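Side-chain contacts in pyrethroid hydrolase (Sphingobium faniae, PDB 5Y5R), which hydrolyses the ester bond of pyrethroid insecticides such as permethrin and cypermethrin, releasing an acid and an alcohol: residues A[147-150]-A[151-154]; A[15-18]-A[19-22]; A[35-39]-A[40-44]. One frame throughout, in Å; residues are numbered along the deposited sequence.

Contact 1 (A[147-150]-A[151-154]); sequences RLER and LREV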
loop_
_atom_site.group_PDB
_atom_site.type_symbol
_atom_site.label_atom_id
_atom_site.label_comp_id
_atom_site.label_asym_id
_atom_site.label_seq_id
_atom_site.Cartn_x
_atom_site.Cartn_y
_atom_site.Cartn_z
ATOM N N ARG A 147 19.599 5.620 13.681
ATOM C CA ARG A 147 20.079 6.063 12.372
ATOM C C ARG A 147 19.035 6.956 11.670
ATOM O O ARG A 147 18.507 6.635 10.604
ATOM C CB ARG A 147 20.476 4.848 11.530
ATOM C CG ARG A 147 21.764 4.176 12.052
ATOM C CD ARG A 147 22.079 2.951 11.200
ATOM N NE ARG A 147 21.213 1.857 11.620
ATOM C CZ ARG A 147 20.904 0.821 10.851
ATOM N NH1 ARG A 147 21.385 0.777 9.618
ATOM N NH2 ARG A 147 20.088 -0.138 11.299
ATOM N N LEU A 148 18.794 8.138 12.246
ATOM C CA LEU A 148 17.696 8.990 11.776
ATOM C C LEU A 148 17.896 9.447 10.332
ATOM O O LEU A 148 16.981 9.341 9.508
ATOM C CB LEU A 148 17.580 10.206 12.699
ATOM C CG LEU A 148 17.269 9.685 14.105
ATOM C CD1 LEU A 148 17.178 10.798 15.182
ATOM C CD2 LEU A 148 16.018 8.823 14.065
ATOM N N GLU A 149 19.080 9.967 10.008
ATOM C CA GLU A 149 19.315 10.464 8.654
ATOM C C GLU A 149 19.222 9.332 7.644
ATOM O O GLU A 149 18.728 9.524 6.529
ATOM C CB GLU A 149 20.675 11.156 8.563
ATOM C CG GLU A 149 21.127 11.604 7.147
ATOM C CD GLU A 149 20.156 12.581 6.456
ATOM O OE1 GLU A 149 19.238 13.088 7.117
ATOM O OE2 GLU A 149 20.323 12.851 5.245
ATOM N N ARG A 150 19.727 8.147 8.003
ATOM C CA ARG A 150 19.541 6.986 7.139
ATOM C C ARG A 150 18.060 6.689 6.927
ATOM O O ARG A 150 17.636 6.356 5.813
ATOM C CB ARG A 150 20.232 5.772 7.756
ATOM C CG ARG A 150 20.476 4.664 6.810
ATOM C CD ARG A 150 21.499 5.052 5.781
ATOM N NE ARG A 150 21.542 4.060 4.713
ATOM C CZ ARG A 150 21.513 4.372 3.425
ATOM N NH1 ARG A 150 21.483 5.643 3.080
ATOM N NH2 ARG A 150 21.533 3.425 2.501
ATOM N N LEU A 151 17.260 6.771 7.997
ATOM C CA LEU A 151 15.833 6.511 7.876
ATOM C C LEU A 151 15.187 7.496 6.931
ATOM O O LEU A 151 14.328 7.118 6.125
ATOM C CB LEU A 151 15.128 6.590 9.233
ATOM C CG LEU A 151 15.385 5.510 10.265
ATOM C CD1 LEU A 151 14.747 5.903 11.613
ATOM C CD2 LEU A 151 14.831 4.183 9.739
ATOM N N ARG A 152 15.569 8.776 7.044
ATOM C CA ARG A 152 14.997 9.817 6.192
ATOM C C ARG A 152 15.392 9.620 4.737
ATOM O O ARG A 152 14.532 9.613 3.838
ATOM C CB ARG A 152 15.466 11.201 6.635
ATOM C CG ARG A 152 14.765 12.335 5.845
ATOM C CD ARG A 152 15.569 13.617 5.868
ATOM N NE ARG A 152 16.866 13.557 5.175
ATOM C CZ ARG A 152 17.022 13.733 3.855
ATOM N NH1 ARG A 152 15.966 13.990 3.090
ATOM N NH2 ARG A 152 18.227 13.708 3.304
ATOM N N GLU A 153 16.695 9.469 4.485
ATOM C CA GLU A 153 17.136 9.423 3.097
ATOM C C GLU A 153 16.659 8.170 2.392
ATOM O O GLU A 153 16.595 8.172 1.158
ATOM C CB GLU A 153 18.648 9.530 2.954
ATOM C CG GLU A 153 19.434 8.498 3.658
ATOM C CD GLU A 153 20.897 8.869 3.762
ATOM O OE1 GLU A 153 21.267 10.051 3.579
ATOM O OE2 GLU A 153 21.698 7.957 3.979
ATOM N N VAL A 154 16.374 7.097 3.134
ATOM C CA VAL A 154 15.904 5.829 2.553
ATOM C C VAL A 154 14.395 5.837 2.320
ATOM O O VAL A 154 13.919 5.492 1.229
ATOM C CB VAL A 154 16.332 4.643 3.442
ATOM C CG1 VAL A 154 15.660 3.397 3.057
ATOM C CG2 VAL A 154 17.840 4.437 3.363
#
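L151 meets the first turn of its helix through both backbone and side chain: its N donates to R147 O at 2.9 Å, and its CD1 lies 4.0 Å from CD2 of L148. R147, at the N-cap position, leads its guanidinium away into salt bridges with D144 and D130. Buried and branched, L151 suits a place facing L131 and the bound pyrethroid, which it touches. R152 lies alongside E149, the two chains pointing the same way, and grips it side-on, NE to OE1 at 3.1 Å and NH2 to OE2 at 3.0 Å. Both oxygens are met on their syn sides and lie close to the guanidinium plane, although the two planes are turned 31° apart. E149 reaches this partner by a bend at chi2 (58°), and the paired bonds fix the rotation of both ends. E153 adds a second acid-base pair, a salt bridge from OE2 to NH1 of R150 whose modelled length is too short to be taken at face value. Both pairs are i to i+3, on the more exposed side of helix 148-155, whose L151 and V154 are buried. E153 OE1 comes within 3.4 Å of E149 OE2, a proximity the two arginines probably offset. V154, a compact residue, lays CG2 over the centre of the R150 guanidinium, 3.7 Å from CZ, and its N donates to R150 O at 3.1 Å.

Contact 2 (A[15-18]-A[19-22]); sequences RGAC and YDAV
The sulfur of C18 lies obliquely against the ring of the very next residue, Y19, 4.0 Å from its centroid and 30° off the ring normal, a Cys sulfur-aromatic contact. Its closest ring atom is CD2, at 3.6 Å from SG. The C18 side chain takes the crowded position between backbone N and carbonyl carbon (chi1 72°), which turns SG toward the Y19 ring. Cysteine, small and polarisable, suits this buried place beside Y233 and Y234. The backbone makes a 3-10 turn: Y19 N donates to G16 O at 3.1 Å in a nearly straight bond, and that oxygen also lies at the ring edge. D20 N reaches A17 O at 3.0 Å from above the carbonyl plane. The carboxylate of D20, an exposed residue, lies close to the same carbonyl oxygen, to which it cannot bond, CG being 3.0 Å from A17 O. One water bridges C18 O, at 2.6 Å, and A21 N, at 2.8 Å. This loop links strand 3-9 to helix 23-28 of the alpha/beta hydrolase fold. Y19 suits the interior because its hydroxyl is bonded to I9 O while its ring packs on L75 and H77 of strand 71-77. The chemistry implies a buried aromatic anchored at its phenol end by the central sheet and flanked by a soft sulfur, while the turn's N-H groups bond to nearby carbonyls and one water.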
loop_
_atom_site.group_PDB
_atom_site.type_symbol
_atom_site.label_atom_id
_atom_site.label_comp_id
_atom_site.label_asym_id
_atom_site.label_seq_id
_atom_site.Cartn_x
_atom_site.Cartn_y
_atom_site.Cartn_z
ATOM N N ARG A 15 0.231 6.222 8.531
ATOM C CA ARG A 15 -1.180 6.503 8.772
ATOM C C ARG A 15 -1.798 7.144 7.521
ATOM O O ARG A 15 -1.087 7.621 6.641
ATOM C CB ARG A 15 -1.350 7.431 9.993
ATOM C CG ARG A 15 -0.602 6.958 11.264
ATOM C CD ARG A 15 -0.844 7.916 12.448
ATOM N NE ARG A 15 -2.257 8.041 12.797
ATOM C CZ ARG A 15 -2.791 9.040 13.517
ATOM N NH1 ARG A 15 -2.054 10.050 13.972
ATOM N NH2 ARG A 15 -4.086 9.028 13.776
ATOM N N GLY A 16 -3.140 7.209 7.471
ATOM C CA GLY A 16 -3.807 7.728 6.277
ATOM C C GLY A 16 -3.393 9.136 5.889
ATOM O O GLY A 16 -3.351 9.474 4.699
ATOM N N ALA A 17 -2.999 9.946 6.868
ATOM C CA ALA A 17 -2.604 11.326 6.617
ATOM C C ALA A 17 -1.417 11.465 5.669
ATOM O O ALA A 17 -1.174 12.575 5.165
ATOM C CB ALA A 17 -2.289 12.026 7.946
ATOM N N CYS A 18 -0.645 10.397 5.438
ATOM C CA CYS A 18 0.470 10.519 4.504
ATOM C C CYS A 18 0.019 10.871 3.101
ATOM O O CYS A 18 0.827 11.386 2.330
ATOM C CB CYS A 18 1.314 9.232 4.435
ATOM S SG CYS A 18 0.579 7.789 3.603
ATOM N N TYR A 19 -1.241 10.640 2.779
ATOM C CA TYR A 19 -1.851 10.942 1.482
ATOM C C TYR A 19 -2.415 12.360 1.381
ATOM O O TYR A 19 -3.085 12.676 0.383
ATOM C CB TYR A 19 -2.962 9.921 1.210
ATOM C CG TYR A 19 -2.440 8.529 0.855
ATOM C CD1 TYR A 19 -1.900 8.261 -0.420
ATOM C CD2 TYR A 19 -2.488 7.493 1.763
ATOM C CE1 TYR A 19 -1.400 6.965 -0.755
ATOM C CE2 TYR A 19 -2.024 6.229 1.436
ATOM C CZ TYR A 19 -1.477 5.969 0.192
ATOM O OH TYR A 19 -1.003 4.694 -0.079
ATOM N N ASP A 20 -2.123 13.229 2.364
ATOM C CA ASP A 20 -2.742 14.548 2.431
ATOM C C ASP A 20 -2.509 15.380 1.172
ATOM O O ASP A 20 -3.341 16.227 0.831
ATOM C CB ASP A 20 -2.222 15.309 3.650
ATOM C CG ASP A 20 -2.942 14.936 4.909
ATOM O OD1 ASP A 20 -3.927 14.156 4.842
ATOM O OD2 ASP A 20 -2.533 15.444 5.977
ATOM N N ALA A 21 -1.424 15.142 0.436
ATOM C CA ALA A 21 -1.237 15.957 -0.758
ATOM C C ALA A 21 -2.063 15.458 -1.940
ATOM O O ALA A 21 -2.360 16.230 -2.853
ATOM C CB ALA A 21 0.241 15.984 -1.143
ATOM N N VAL A 22 -2.515 14.216 -1.889
ATOM C CA VAL A 22 -3.226 13.600 -2.988
ATOM C C VAL A 22 -4.741 13.721 -2.852
ATOM O O VAL A 22 -5.446 13.835 -3.858
ATOM C CB VAL A 22 -2.759 12.128 -3.064
ATOM C CG1 VAL A 22 -3.387 11.417 -4.210
ATOM C CG2 VAL A 22 -1.256 12.103 -3.263
HETATM O O HOH W 1 0.742 13.323 0.602
#

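Contact 3 (A[35-39]-A[40-44]); sequences APDLT and GHTPG
T42 OG1 donates to D37 OD2 at 2.8 Å, meeting the carboxylate oxygen on its anti side, 21° out of the carboxylate plane. The same oxygen is also in a salt bridge to R15, and OD1 accepts from the backbone N of G16, which leaves both oxygens of D37 engaged. A type II beta turn from L38 to H41 brings the ends together: H41 N donates to L38 O at 3.1 Å, reaching it from above the carbonyl plane. G40 occupies the turn's third position with a positive phi of 87°, where a CB would clash with T39 O. Two more backbone N-H groups find side-chain acceptors, T42 N on D45 OD2 and L38 N on H10 NE2. The buried H41 ring has T39 O at its edge, 3.3 Å from CD2. Both ring nitrogens are satisfied elsewhere, ND1 by N14 O and NE2 by the hydroxyl of Y57, while T39 OG1 is bonded to H56 O. Histidine suits the place by offering two ring-edge nitrogens that can serve different partners. Facing a guanidinium, a hydroxyl and an amide N-H, the carboxylate of D37 is probably ionised, held in a loop following strand 32-34.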
loop_
_atom_site.group_PDB
_atom_site.type_symbol
_atom_site.label_atom_id
_atom_site.label_comp_id
_atom_site.label_asym_id
_atom_site.label_seq_id
_atom_site.Cartn_x
_atom_site.Cartn_y
_atom_site.Cartn_z
ATOM N N ALA A 35 -8.815 8.056 3.190
ATOM C CA ALA A 35 -7.464 7.621 3.555
ATOM C C ALA A 35 -7.454 7.194 5.023
ATOM O O ALA A 35 -6.917 7.889 5.885
ATOM C CB ALA A 35 -6.442 8.728 3.267
ATOM N N PRO A 36 -8.045 6.050 5.330
ATOM C CA PRO A 36 -8.236 5.644 6.726
ATOM C C PRO A 36 -6.977 5.077 7.357
ATOM O O PRO A 36 -6.052 4.642 6.677
ATOM C CB PRO A 36 -9.314 4.561 6.633
ATOM C CG PRO A 36 -9.075 3.946 5.242
ATOM C CD PRO A 36 -8.612 5.076 4.367
ATOM N N ASP A 37 -6.920 5.181 8.684
ATOM C CA ASP A 37 -5.978 4.390 9.471
ATOM C C ASP A 37 -6.417 2.923 9.507
ATOM O O ASP A 37 -7.557 2.611 9.856
ATOM C CB ASP A 37 -5.904 4.950 10.892
ATOM C CG ASP A 37 -5.239 6.316 10.974
ATOM O OD1 ASP A 37 -4.505 6.735 10.036
ATOM O OD2 ASP A 37 -5.494 7.011 11.984
ATOM N N LEU A 38 -5.520 2.005 9.163
ATOM C CA LEU A 38 -5.878 0.618 9.402
ATOM C C LEU A 38 -5.852 0.365 10.918
ATOM O O LEU A 38 -5.532 1.251 11.707
ATOM C CB LEU A 38 -4.955 -0.330 8.612
ATOM C CG LEU A 38 -5.097 -0.312 7.075
ATOM C CD1 LEU A 38 -4.230 -1.366 6.355
ATOM C CD2 LEU A 38 -6.515 -0.565 6.697
ATOM N N THR A 39 -6.318 -0.808 11.322
ATOM C CA THR A 39 -6.379 -1.131 12.740
ATOM C C THR A 39 -4.979 -1.137 13.336
ATOM O O THR A 39 -4.027 -1.620 12.715
ATOM C CB THR A 39 -7.073 -2.476 12.934
ATOM O OG1 THR A 39 -8.402 -2.380 12.412
ATOM C CG2 THR A 39 -7.120 -2.880 14.396
ATOM N N GLY A 40 -4.840 -0.522 14.515
ATOM C CA GLY A 40 -3.555 -0.379 15.169
ATOM C C GLY A 40 -2.779 0.843 14.741
ATOM O O GLY A 40 -1.675 1.067 15.241
ATOM N N HIS A 41 -3.293 1.621 13.795
ATOM C CA HIS A 41 -2.553 2.759 13.273
ATOM C C HIS A 41 -3.078 4.095 13.789
ATOM O O HIS A 41 -2.698 5.149 13.260
ATOM C CB HIS A 41 -2.553 2.704 11.735
ATOM C CG HIS A 41 -1.692 1.611 11.183
ATOM N ND1 HIS A 41 -0.428 1.839 10.686
ATOM C CD2 HIS A 41 -1.866 0.271 11.161
ATOM C CE1 HIS A 41 0.118 0.690 10.332
ATOM N NE2 HIS A 41 -0.734 -0.276 10.605
ATOM N N THR A 42 -3.918 4.092 14.818
ATOM C CA THR A 42 -4.395 5.342 15.408
ATOM C C THR A 42 -3.947 5.457 16.858
ATOM O O THR A 42 -4.352 4.624 17.687
ATOM C CB THR A 42 -5.913 5.408 15.278
ATOM O OG1 THR A 42 -6.258 5.114 13.918
ATOM C CG2 THR A 42 -6.438 6.781 15.678
ATOM N N PRO A 43 -3.089 6.416 17.194
ATOM C CA PRO A 43 -2.579 6.521 18.571
ATOM C C PRO A 43 -3.699 6.462 19.598
ATOM O O PRO A 43 -4.699 7.162 19.488
ATOM C CB PRO A 43 -1.884 7.880 18.572
ATOM C CG PRO A 43 -1.401 8.039 17.143
ATOM C CD PRO A 43 -2.440 7.369 16.286
ATOM N N GLY A 44 -3.577 5.555 20.543
ATOM C CA GLY A 44 -4.599 5.357 21.525
ATOM C C GLY A 44 -5.509 4.177 21.245
ATOM O O GLY A 44 -6.301 3.842 22.072
#

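Along the chain the order is contact 2, contact 3, contact 1, all within the alpha/beta hydrolase fold. Contacts 2 and 3 occupy loops that follow neighbouring parallel strands of the central sheet, 3-9 and 32-34, with centres about 12 Å apart; they touch through the N-terminal end of 15-18 and D37, and R15 also packs on P43. Contact 1 stands apart on helix 148-155, its centre about 20 Å from that of contact 2 and about 24 Å from that of contact 3. Separate parts of the chain thus approach the bound pyrethroid, and the side chain of V154 lies about 7 Å from those of H230 and D202, the probable charge relay residues.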